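Long-range contacts in protein CT_858 (Chlamydia trachomatis, PDB 3DPM), which probably acts as a serine-type endopeptidase, cutting peptide bonds within protein chains: residues Arg97-Asp102 with Phe538-Ile543; Val112-Leu117 with Ile170-Gly175; Gly260-Ile265 with Glu550-Val555; His291-Leu296 with Thr331-Ile336. One frame throughout, in Å; residues are numbered along the deposited sequence.

Contact 1: residues Arg97-Asp102 with Phe538-Ile543; sequences RFYFVD and FTANDI
Tyr99 and Val101 of the PDZ-like domain meet Ala540 and Ile543 where strand 98-103 of the antiparallel PDZ-like sheet packs against the first turn of the short helix 540-544. Along the strand, Tyr99 and Val101 direct their side chains toward the helix and Phe98 and Phe100 away; Arg97, just before it, also points toward the helix. The closest apolar approach is Val101 CG1 to Ile543 CG2, 3.5 Å, and the same Ile543 methyl lies 4.0 Å from Tyr99 CB. Ile543 can serve both because CG2 is anti to the backbone N, while CG1 takes the other branch, anti to the carbonyl carbon (chi1 -41°).

One turn earlier, Ala540 CB sits 4.1 Å from Tyr99 CE1 and 3.2 Å from Arg97 NH2, approaching both flat groups obliquely. The Arg97 guanidinium has Tyr99 CZ beyond one face, offset to its rim, and makes its salt bridge with Asp95. The helix start is fixed by a capping box: Thr539, the N-cap, accepts from Asp542 N at OG1, and Asp542 OD2 accepts from Thr539 N through its anti lone pair.

No direct hydrogen bond joins the segments. A water spans them instead, donating to Phe100 O (2.8 Å) and to Ile543 O (2.7 Å).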
# COMPACT_ATOMS: atom_id res chain seq x y z
N ARG A 97 -4.89 -41.00 -12.35
CA ARG A 97 -4.39 -40.83 -13.71
C ARG A 97 -4.58 -39.40 -14.20
O ARG A 97 -5.56 -38.73 -13.87
CB ARG A 97 -5.10 -41.82 -14.64
CG ARG A 97 -4.64 -43.26 -14.45
CD ARG A 97 -5.32 -44.19 -15.44
NE ARG A 97 -6.71 -44.46 -15.07
CZ ARG A 97 -7.55 -45.20 -15.78
NH1 ARG A 97 -7.14 -45.75 -16.93
NH2 ARG A 97 -8.78 -45.43 -15.34
N PHE A 98 -3.62 -38.93 -15.01
CA PHE A 98 -3.67 -37.56 -15.53
C PHE A 98 -3.96 -37.50 -17.03
O PHE A 98 -3.19 -38.00 -17.85
CB PHE A 98 -2.34 -36.83 -15.26
CG PHE A 98 -1.88 -36.91 -13.83
CD1 PHE A 98 -1.28 -38.07 -13.34
CD2 PHE A 98 -2.05 -35.83 -12.96
CE1 PHE A 98 -0.86 -38.16 -12.01
CE2 PHE A 98 -1.64 -35.90 -11.64
CZ PHE A 98 -1.04 -37.07 -11.16
N TYR A 99 -5.08 -36.85 -17.37
CA TYR A 99 -5.47 -36.70 -18.77
C TYR A 99 -5.51 -35.23 -19.17
O TYR A 99 -5.96 -34.38 -18.39
CB TYR A 99 -6.86 -37.30 -19.03
CG TYR A 99 -7.01 -38.76 -18.65
CD1 TYR A 99 -7.43 -39.13 -17.38
CD2 TYR A 99 -6.70 -39.77 -19.57
CE1 TYR A 99 -7.55 -40.47 -17.02
CE2 TYR A 99 -6.80 -41.12 -19.22
CZ TYR A 99 -7.23 -41.46 -17.95
OH TYR A 99 -7.37 -42.79 -17.60
N PHE A 100 -5.04 -34.93 -20.37
CA PHE A 100 -5.08 -33.56 -20.86
C PHE A 100 -6.55 -33.20 -21.06
O PHE A 100 -7.34 -34.02 -21.52
CB PHE A 100 -4.34 -33.45 -22.20
CG PHE A 100 -2.87 -33.71 -22.09
CD1 PHE A 100 -2.37 -35.01 -22.19
CD2 PHE A 100 -1.98 -32.67 -21.87
CE1 PHE A 100 -1.00 -35.26 -22.07
CE2 PHE A 100 -0.61 -32.90 -21.74
CZ PHE A 100 -0.12 -34.20 -21.84
N VAL A 101 -6.92 -31.98 -20.68
CA VAL A 101 -8.30 -31.53 -20.83
C VAL A 101 -8.30 -30.24 -21.62
O VAL A 101 -9.34 -29.76 -22.06
CB VAL A 101 -9.00 -31.30 -19.47
CG1 VAL A 101 -9.26 -32.64 -18.78
CG2 VAL A 101 -8.15 -30.38 -18.58
N ASP A 102 -7.11 -29.68 -21.82
CA ASP A 102 -7.01 -28.46 -22.58
C ASP A 102 -5.62 -28.30 -23.17
O ASP A 102 -4.62 -28.57 -22.51
CB ASP A 102 -7.36 -27.26 -21.71
CG ASP A 102 -7.99 -26.15 -22.51
OD1 ASP A 102 -7.26 -25.46 -23.25
OD2 ASP A 102 -9.22 -25.98 -22.41
N PHE A 538 -14.17 -36.84 -9.42
CA PHE A 538 -14.22 -37.05 -10.87
C PHE A 538 -13.46 -38.30 -11.27
O PHE A 538 -12.26 -38.41 -11.05
CB PHE A 538 -13.63 -35.85 -11.59
CG PHE A 538 -14.43 -34.60 -11.43
CD1 PHE A 538 -13.80 -33.41 -11.05
CD2 PHE A 538 -15.80 -34.59 -11.66
CE1 PHE A 538 -14.53 -32.24 -10.91
CE2 PHE A 538 -16.54 -33.41 -11.52
CZ PHE A 538 -15.90 -32.24 -11.14
N THR A 539 -14.18 -39.23 -11.89
CA THR A 539 -13.61 -40.51 -12.33
C THR A 539 -12.87 -40.41 -13.66
O THR A 539 -13.04 -39.45 -14.41
CB THR A 539 -14.72 -41.54 -12.51
OG1 THR A 539 -15.58 -41.12 -13.58
CG2 THR A 539 -15.55 -41.66 -11.24
N ALA A 540 -12.05 -41.41 -13.96
CA ALA A 540 -11.30 -41.42 -15.21
C ALA A 540 -12.27 -41.21 -16.36
O ALA A 540 -12.02 -40.39 -17.25
CB ALA A 540 -10.53 -42.75 -15.39
N ASN A 541 -13.39 -41.93 -16.35
CA ASN A 541 -14.38 -41.78 -17.43
C ASN A 541 -14.85 -40.33 -17.52
O ASN A 541 -15.10 -39.82 -18.62
CB ASN A 541 -15.59 -42.69 -17.20
CG ASN A 541 -15.24 -44.16 -17.27
OD1 ASN A 541 -14.36 -44.57 -18.04
ND2 ASN A 541 -15.93 -44.97 -16.48
N ASP A 542 -15.00 -39.67 -16.37
CA ASP A 542 -15.45 -38.28 -16.36
C ASP A 542 -14.47 -37.41 -17.14
O ASP A 542 -14.88 -36.62 -18.00
CB ASP A 542 -15.55 -37.74 -14.93
CG ASP A 542 -16.88 -38.06 -14.26
OD1 ASP A 542 -17.93 -37.90 -14.91
OD2 ASP A 542 -16.87 -38.45 -13.07
N ILE A 543 -13.19 -37.56 -16.85
CA ILE A 543 -12.15 -36.75 -17.48
C ILE A 543 -11.77 -37.09 -18.92
O ILE A 543 -11.80 -36.22 -19.79
CB ILE A 543 -10.84 -36.78 -16.65
CG1 ILE A 543 -11.15 -36.69 -15.16
CG2 ILE A 543 -9.93 -35.65 -17.08
CD1 ILE A 543 -11.86 -35.44 -14.75
O HOH W 1 -9.87 -35.10 -21.32

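Contact 2: residues Val112-Leu117 with Ile170-Gly175; sequences VGDELL and IRRPFG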
# COMPACT_ATOMS: atom_id res chain seq x y z
N VAL A 112 -6.67 -33.82 -26.54
CA VAL A 112 -7.45 -33.85 -25.32
C VAL A 112 -7.84 -35.31 -25.14
O VAL A 112 -8.18 -35.99 -26.11
CB VAL A 112 -8.73 -33.00 -25.47
CG1 VAL A 112 -9.68 -33.30 -24.33
CG2 VAL A 112 -8.38 -31.52 -25.48
N GLY A 113 -7.79 -35.80 -23.91
CA GLY A 113 -8.15 -37.18 -23.67
C GLY A 113 -6.92 -38.04 -23.49
O GLY A 113 -6.97 -39.05 -22.80
N ASP A 114 -5.81 -37.64 -24.10
CA ASP A 114 -4.57 -38.40 -23.96
C ASP A 114 -4.19 -38.48 -22.49
O ASP A 114 -4.52 -37.59 -21.71
CB ASP A 114 -3.44 -37.73 -24.76
CG ASP A 114 -3.60 -37.91 -26.27
OD1 ASP A 114 -2.79 -37.34 -27.04
OD2 ASP A 114 -4.53 -38.63 -26.70
N GLU A 115 -3.52 -39.56 -22.10
CA GLU A 115 -3.08 -39.72 -20.72
C GLU A 115 -1.61 -39.32 -20.62
O GLU A 115 -0.80 -39.72 -21.46
CB GLU A 115 -3.24 -41.16 -20.25
CG GLU A 115 -3.19 -41.30 -18.74
CD GLU A 115 -2.87 -42.71 -18.28
OE1 GLU A 115 -3.36 -43.67 -18.90
OE2 GLU A 115 -2.11 -42.86 -17.29
N LEU A 116 -1.28 -38.53 -19.61
CA LEU A 116 0.10 -38.10 -19.40
C LEU A 116 0.76 -39.11 -18.48
O LEU A 116 0.34 -39.27 -17.32
CB LEU A 116 0.15 -36.70 -18.79
CG LEU A 116 1.55 -36.27 -18.31
CD1 LEU A 116 2.51 -36.18 -19.50
CD2 LEU A 116 1.46 -34.94 -17.56
N LEU A 117 1.80 -39.78 -18.97
CA LEU A 117 2.49 -40.79 -18.19
C LEU A 117 3.78 -40.30 -17.53
O LEU A 117 4.03 -40.59 -16.35
CB LEU A 117 2.81 -42.02 -19.07
CG LEU A 117 1.64 -42.69 -19.80
CD1 LEU A 117 2.15 -43.87 -20.61
CD2 LEU A 117 0.59 -43.14 -18.80
N ILE A 170 3.01 -39.78 -23.36
CA ILE A 170 1.57 -39.90 -23.25
C ILE A 170 1.06 -41.22 -23.83
O ILE A 170 1.79 -41.96 -24.47
CB ILE A 170 0.84 -38.72 -23.98
CG1 ILE A 170 0.50 -39.10 -25.43
CG2 ILE A 170 1.73 -37.48 -23.97
CD1 ILE A 170 1.69 -39.23 -26.32
N ARG A 171 -0.22 -41.49 -23.58
CA ARG A 171 -0.85 -42.69 -24.08
C ARG A 171 -2.14 -42.29 -24.79
O ARG A 171 -2.97 -41.56 -24.23
CB ARG A 171 -1.16 -43.66 -22.93
CG ARG A 171 -1.87 -44.95 -23.35
CD ARG A 171 -1.55 -46.11 -22.41
NE ARG A 171 -2.00 -45.88 -21.04
CZ ARG A 171 -1.51 -46.50 -19.96
NH1 ARG A 171 -0.54 -47.41 -20.09
NH2 ARG A 171 -1.99 -46.22 -18.75
N ARG A 172 -2.28 -42.74 -26.03
CA ARG A 172 -3.46 -42.47 -26.84
C ARG A 172 -4.60 -43.31 -26.27
O ARG A 172 -4.36 -44.34 -25.63
CB ARG A 172 -3.25 -42.92 -28.28
CG ARG A 172 -1.99 -42.42 -28.92
CD ARG A 172 -2.04 -40.93 -29.06
NE ARG A 172 -0.98 -40.48 -29.96
CZ ARG A 172 -0.76 -39.20 -30.24
NH1 ARG A 172 -1.53 -38.26 -29.70
NH2 ARG A 172 0.24 -38.87 -31.06
N PRO A 173 -5.85 -42.89 -26.51
CA PRO A 173 -6.97 -43.67 -25.98
C PRO A 173 -6.98 -45.10 -26.50
O PRO A 173 -7.43 -46.01 -25.80
CB PRO A 173 -8.19 -42.86 -26.42
CG PRO A 173 -7.71 -42.14 -27.65
CD PRO A 173 -6.33 -41.71 -27.24
N PHE A 174 -6.48 -45.32 -27.71
CA PHE A 174 -6.47 -46.67 -28.23
C PHE A 174 -5.21 -47.48 -27.97
O PHE A 174 -4.91 -48.41 -28.71
CB PHE A 174 -6.82 -46.66 -29.72
CG PHE A 174 -8.23 -46.23 -30.01
CD1 PHE A 174 -8.50 -44.98 -30.54
CD2 PHE A 174 -9.29 -47.07 -29.68
CE1 PHE A 174 -9.82 -44.55 -30.74
CE2 PHE A 174 -10.62 -46.65 -29.88
CZ PHE A 174 -10.88 -45.40 -30.41
N GLY A 175 -4.47 -47.12 -26.93
CA GLY A 175 -3.30 -47.90 -26.57
C GLY A 175 -1.90 -47.48 -26.97
O GLY A 175 -0.94 -47.90 -26.33
O HOH W 2 -5.60 -41.66 -23.25
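Glu115 and Arg171 form an antiparallel hydrogen-bonded pair in the sheet of the PDZ-like domain, joining strand 115-119 to the end of strand 165-171. Their backbones exchange two bonds: Glu115 N to Arg171 O is nearly straight (174°), and Arg171 N to Glu115 O is short at 2.8 Å but more bent. Leu116 and Ile170 follow as a non-hydrogen-bonded pair with CA atoms 4.5 Å apart, and the CA of Ile170 adds a CA-H...O contact to Glu115 O. Beyond the strand end, a type I turn from Arg172 to Gly175 carries the chain onward.

Two salt bridges reinforce the pairing. Glu115 and Arg171 run side by side, both leaving with CG anti to the backbone N (chi1 -163° and 178°); Arg171 then bends at chi3, and Glu115 OE1 lies at its guanidinium edge. Arg171 NH2 meets that oxygen on its syn side at 2.9 Å, while NE adds a weak bond to it. The second bridge, Arg172 NH1 to Asp114 OD1 at 3.1 Å, is a weak, bent bond; Arg172 NH2 is also paired with Glu109, and Asp114 OD1 also accepts from Arg111 N.

Van der Waals contacts complete the flanks. Leu117 crosses Arg171 at about a right angle, its CD2 lying 4.0 Å above the guanidinium plane, offset toward the rim, and Pro173 CD rests against Asp114 OD2. A water bridges the backbone as well, donating to Gly113 O at 3.0 Å and to Arg171 O at 2.8 Å.

Contact 3: residues Gly260-Ile265 with Glu550-Val555; sequences GFLPVI and EYLDKV
Leu552 loses more surface than any other residue in this largely apolar meeting between helix 549-563 and the irregular segment 260-265. Its side chain is fully stretched, with CD1 continuing the line of the chain (chi2 180°), so that its two methyls divide the opposing loop between them. CD1 reaches Pro263, lying 3.2 Å from Pro263 O and 3.8 Å from Pro263 CG. CD2 instead meets Ile265 CG2 at 3.8 Å, the two side chains crossing at about a right angle. Ile265 presents this methyl because CG1 occupies the position between the backbone N and the carbonyl carbon (chi1 71°).

Leu262 supplies the third element. Its CD2 comes 3.7 Å from Tyr551 CE2, obliquely to the ring, and only loosely approaches Leu552 CD2, at 4.4 Å. No hydrogen bond crosses the interface.

Both partners are anchored on the mixed sheet of the S41 peptidase region: Leu262 and Tyr551 rest on Leu460 of strand 457-461, Ile265 packs on Ser281 and Val283 of strand 278-284, and Val555, one turn along helix 549-563, touches Ile335 of strand 333-337.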
# COMPACT_ATOMS: atom_id res chain seq x y z
N GLY A 260 -16.50 -22.15 -15.90
CA GLY A 260 -16.13 -23.43 -15.31
C GLY A 260 -15.94 -24.46 -16.41
O GLY A 260 -15.77 -24.10 -17.56
N PHE A 261 -15.99 -25.73 -16.06
CA PHE A 261 -15.76 -26.78 -17.04
C PHE A 261 -16.85 -27.86 -17.08
O PHE A 261 -16.68 -28.90 -17.73
CB PHE A 261 -14.41 -27.44 -16.77
CG PHE A 261 -14.32 -28.06 -15.40
CD1 PHE A 261 -15.00 -29.24 -15.11
CD2 PHE A 261 -13.60 -27.43 -14.39
CE1 PHE A 261 -14.97 -29.80 -13.83
CE2 PHE A 261 -13.56 -27.97 -13.11
CZ PHE A 261 -14.25 -29.16 -12.83
N LEU A 262 -17.95 -27.64 -16.37
CA LEU A 262 -19.03 -28.61 -16.36
C LEU A 262 -20.01 -28.27 -17.48
O LEU A 262 -20.36 -27.11 -17.68
CB LEU A 262 -19.79 -28.59 -15.03
CG LEU A 262 -19.14 -29.09 -13.75
CD1 LEU A 262 -20.11 -28.84 -12.60
CD2 LEU A 262 -18.81 -30.57 -13.84
N PRO A 263 -20.42 -29.28 -18.26
CA PRO A 263 -21.37 -29.05 -19.36
C PRO A 263 -22.77 -29.13 -18.76
O PRO A 263 -22.96 -29.81 -17.75
CB PRO A 263 -21.08 -30.20 -20.31
CG PRO A 263 -20.71 -31.31 -19.38
CD PRO A 263 -19.79 -30.60 -18.40
N VAL A 264 -23.74 -28.44 -19.37
CA VAL A 264 -25.12 -28.43 -18.88
C VAL A 264 -25.61 -29.82 -18.46
O VAL A 264 -25.17 -30.82 -19.01
CB VAL A 264 -26.07 -27.88 -19.96
CG1 VAL A 264 -25.64 -26.47 -20.35
CG2 VAL A 264 -26.08 -28.79 -21.17
N ILE A 265 -26.53 -29.87 -17.49
CA ILE A 265 -27.05 -31.16 -17.02
C ILE A 265 -28.29 -31.60 -17.79
O ILE A 265 -28.83 -32.68 -17.54
CB ILE A 265 -27.41 -31.13 -15.50
CG1 ILE A 265 -28.66 -30.27 -15.25
CG2 ILE A 265 -26.23 -30.63 -14.69
CD1 ILE A 265 -28.49 -28.81 -15.58
N GLU A 550 -20.59 -39.48 -15.55
CA GLU A 550 -20.76 -40.21 -14.29
C GLU A 550 -21.06 -39.21 -13.17
O GLU A 550 -21.85 -39.50 -12.27
CB GLU A 550 -19.49 -40.96 -13.91
CG GLU A 550 -19.26 -42.28 -14.63
CD GLU A 550 -18.13 -43.09 -13.99
OE1 GLU A 550 -18.23 -43.42 -12.79
OE2 GLU A 550 -17.13 -43.38 -14.69
N TYR A 551 -20.43 -38.05 -13.23
CA TYR A 551 -20.61 -37.02 -12.21
C TYR A 551 -21.98 -36.36 -12.27
O TYR A 551 -22.70 -36.34 -11.28
CB TYR A 551 -19.52 -35.95 -12.36
CG TYR A 551 -19.57 -34.83 -11.34
CD1 TYR A 551 -19.15 -35.03 -10.03
CD2 TYR A 551 -19.97 -33.56 -11.72
CE1 TYR A 551 -19.11 -33.96 -9.12
CE2 TYR A 551 -19.94 -32.50 -10.83
CZ TYR A 551 -19.51 -32.70 -9.54
OH TYR A 551 -19.43 -31.61 -8.69
N LEU A 552 -22.32 -35.83 -13.44
CA LEU A 552 -23.60 -35.15 -13.65
C LEU A 552 -24.83 -36.04 -13.46
O LEU A 552 -25.91 -35.54 -13.14
CB LEU A 552 -23.65 -34.53 -15.04
CG LEU A 552 -22.65 -33.39 -15.27
CD1 LEU A 552 -22.82 -32.86 -16.69
CD2 LEU A 552 -22.87 -32.29 -14.25
N ASP A 553 -24.67 -37.34 -13.66
CA ASP A 553 -25.81 -38.23 -13.47
C ASP A 553 -26.06 -38.35 -11.98
O ASP A 553 -27.20 -38.42 -11.53
CB ASP A 553 -25.55 -39.62 -14.07
CG ASP A 553 -25.75 -39.64 -15.59
OD1 ASP A 553 -26.65 -38.92 -16.08
OD2 ASP A 553 -25.02 -40.39 -16.28
N LYS A 554 -24.98 -38.38 -11.20
CA LYS A 554 -25.10 -38.50 -9.75
C LYS A 554 -25.67 -37.21 -9.16
O LYS A 554 -26.44 -37.25 -8.21
CB LYS A 554 -23.73 -38.79 -9.13
CG LYS A 554 -23.79 -39.79 -7.99
CD LYS A 554 -24.70 -39.31 -6.86
CE LYS A 554 -25.05 -40.45 -5.92
NZ LYS A 554 -25.70 -41.55 -6.69
N VAL A 555 -25.30 -36.08 -9.75
CA VAL A 555 -25.78 -34.79 -9.28
C VAL A 555 -27.29 -34.70 -9.53
O VAL A 555 -28.06 -34.34 -8.64
CB VAL A 555 -25.07 -33.63 -10.01
CG1 VAL A 555 -25.55 -32.29 -9.48
CG2 VAL A 555 -23.59 -33.76 -9.83

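Contact 4: residues His291-Leu296 with Thr331-Ile336; sequences HKVGFL and TEALII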
# COMPACT_ATOMS: atom_id res chain seq x y z
N HIS A 291 -38.55 -31.92 -13.98
CA HIS A 291 -38.50 -30.88 -12.95
C HIS A 291 -37.64 -29.75 -13.50
O HIS A 291 -36.67 -30.01 -14.20
CB HIS A 291 -37.84 -31.41 -11.67
CG HIS A 291 -38.61 -32.49 -10.98
ND1 HIS A 291 -39.16 -32.33 -9.73
CD2 HIS A 291 -38.87 -33.77 -11.34
CE1 HIS A 291 -39.73 -33.46 -9.34
NE2 HIS A 291 -39.56 -34.36 -10.31
N LYS A 292 -37.99 -28.50 -13.21
CA LYS A 292 -37.19 -27.39 -13.69
C LYS A 292 -36.12 -27.05 -12.64
O LYS A 292 -36.44 -26.61 -11.53
CB LYS A 292 -38.06 -26.16 -14.00
CG LYS A 292 -38.96 -26.32 -15.23
CD LYS A 292 -39.42 -24.98 -15.79
CE LYS A 292 -40.18 -24.14 -14.76
NZ LYS A 292 -40.53 -22.78 -15.28
N VAL A 293 -34.86 -27.29 -13.00
CA VAL A 293 -33.72 -27.06 -12.11
C VAL A 293 -32.79 -25.98 -12.65
O VAL A 293 -32.43 -26.00 -13.82
CB VAL A 293 -32.90 -28.35 -11.93
CG1 VAL A 293 -31.70 -28.09 -11.05
CG2 VAL A 293 -33.77 -29.43 -11.33
N GLY A 294 -32.41 -25.05 -11.79
CA GLY A 294 -31.51 -23.99 -12.21
C GLY A 294 -30.05 -24.35 -11.95
O GLY A 294 -29.74 -25.21 -11.11
N PHE A 295 -29.15 -23.70 -12.68
CA PHE A 295 -27.72 -23.93 -12.52
C PHE A 295 -27.01 -22.59 -12.51
O PHE A 295 -27.14 -21.78 -13.43
CB PHE A 295 -27.16 -24.78 -13.65
CG PHE A 295 -25.67 -24.95 -13.58
CD1 PHE A 295 -25.11 -26.02 -12.89
CD2 PHE A 295 -24.83 -24.03 -14.19
CE1 PHE A 295 -23.73 -26.16 -12.79
CE2 PHE A 295 -23.44 -24.16 -14.10
CZ PHE A 295 -22.89 -25.23 -13.40
N LEU A 296 -26.23 -22.37 -11.46
CA LEU A 296 -25.53 -21.11 -11.30
C LEU A 296 -24.08 -21.35 -10.92
O LEU A 296 -23.78 -22.23 -10.11
CB LEU A 296 -26.27 -20.30 -10.23
CG LEU A 296 -25.74 -18.99 -9.65
CD1 LEU A 296 -24.62 -19.29 -8.67
CD2 LEU A 296 -25.30 -18.07 -10.78
N THR A 331 -38.10 -22.45 -11.04
CA THR A 331 -37.30 -23.62 -10.68
C THR A 331 -37.84 -24.26 -9.41
O THR A 331 -38.55 -23.63 -8.63
CB THR A 331 -35.79 -23.26 -10.43
OG1 THR A 331 -35.67 -22.51 -9.21
CG2 THR A 331 -35.22 -22.44 -11.59
N GLU A 332 -37.49 -25.52 -9.21
CA GLU A 332 -37.94 -26.25 -8.04
C GLU A 332 -36.73 -26.62 -7.21
O GLU A 332 -36.85 -27.17 -6.11
CB GLU A 332 -38.69 -27.51 -8.47
CG GLU A 332 -39.86 -27.21 -9.42
CD GLU A 332 -40.42 -28.45 -10.10
OE1 GLU A 332 -40.93 -29.34 -9.40
OE2 GLU A 332 -40.34 -28.52 -11.35
N ALA A 333 -35.55 -26.29 -7.74
CA ALA A 333 -34.28 -26.57 -7.06
C ALA A 333 -33.17 -25.79 -7.73
O ALA A 333 -33.34 -25.28 -8.85
CB ALA A 333 -33.98 -28.06 -7.12
N LEU A 334 -32.03 -25.68 -7.06
CA LEU A 334 -30.91 -24.93 -7.60
C LEU A 334 -29.56 -25.58 -7.32
O LEU A 334 -29.24 -25.92 -6.18
CB LEU A 334 -30.89 -23.51 -7.02
CG LEU A 334 -30.30 -22.38 -7.87
CD1 LEU A 334 -29.70 -21.34 -6.92
CD2 LEU A 334 -29.25 -22.89 -8.85
N ILE A 335 -28.77 -25.76 -8.39
CA ILE A 335 -27.43 -26.34 -8.28
C ILE A 335 -26.43 -25.20 -8.42
O ILE A 335 -26.42 -24.51 -9.44
CB ILE A 335 -27.11 -27.37 -9.41
CG1 ILE A 335 -27.62 -28.76 -9.05
CG2 ILE A 335 -25.61 -27.46 -9.62
CD1 ILE A 335 -29.08 -28.95 -9.26
N ILE A 336 -25.60 -25.00 -7.40
CA ILE A 336 -24.58 -23.96 -7.43
C ILE A 336 -23.21 -24.59 -7.70
O ILE A 336 -22.72 -25.40 -6.93
CB ILE A 336 -24.47 -23.20 -6.07
CG1 ILE A 336 -25.84 -22.74 -5.59
CG2 ILE A 336 -23.56 -21.99 -6.24
CD1 ILE A 336 -26.52 -21.76 -6.51
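Ile335 has an apolar partner on each of two neighbours: its CD1 presses against Val293 CG1 at 3.3 Å, a tight approach, and its CG2 meets Phe295 CD1 at 3.6 Å, obliquely to the ring. The two branches separate because CG2 is anti to the backbone N while CG1 is anti to the carbonyl carbon (chi1 -85°). Helix 549-563 covers this face, with Val559 on Ala333 and Ile335. On the opposite face of the sheet, Leu296 and Ile336 lie side by side pointing the same way, Leu296 CD1 being 3.8 Å from Ile336 CG2. Gly294 has no side chain on this second face; Leu334 CD2 comes 3.3 Å from Gly294 O, and Thr331 CG2 lies beside Gly294 N.

The strands are parallel, their axes 25° apart, and belong to a beta-alpha-beta crossover in which helix 316-330 links strand 290-297 to strand 333-337 in the S41 peptidase region. Their backbone bonds step along the pair: Gly294 N to Ala333 O, Ile335 N to Gly294 O (173° at the hydrogen), and Leu296 N to Ile335 O, a donor nearly in line with the carbonyl.

Toward the start of the strands, the polar edge belongs to Glu332. Its N donates to Lys292 O at 2.8 Å, and its side chain, extended beyond CG, runs alongside Lys292, where OE2 accepts from Lys292 N at 3.0 Å, the donor sitting above the carboxylate plane. The other oxygen, Glu332 OE1, lies 3.5 Å from His291 ND1.

Contacts 1 and 2 share the sheet of the PDZ-like domain, their centres about 10 Å apart, through neighbouring strands 98-103 and 115-119; along the chain contact 2 is nested within the loop closed by contact 1, and it closes before contacts 3 and 4 open. Contacts 1 and 3 cross, their segments alternating; helix 540-544 leads into helix 549-563, centres about 14 Å apart, and Asn541 ND2 bonds to Glu550 OE2 between them. Contact 4, in the mixed peptidase sheet, is nested, along the chain, within the loop closed by contact 3 and touches it through Val555 and Ile335. Contacts 2 and 4 lie farthest apart, about 35 Å between centres. The C-terminal helices thus connect the PDZ-like and peptidase regions.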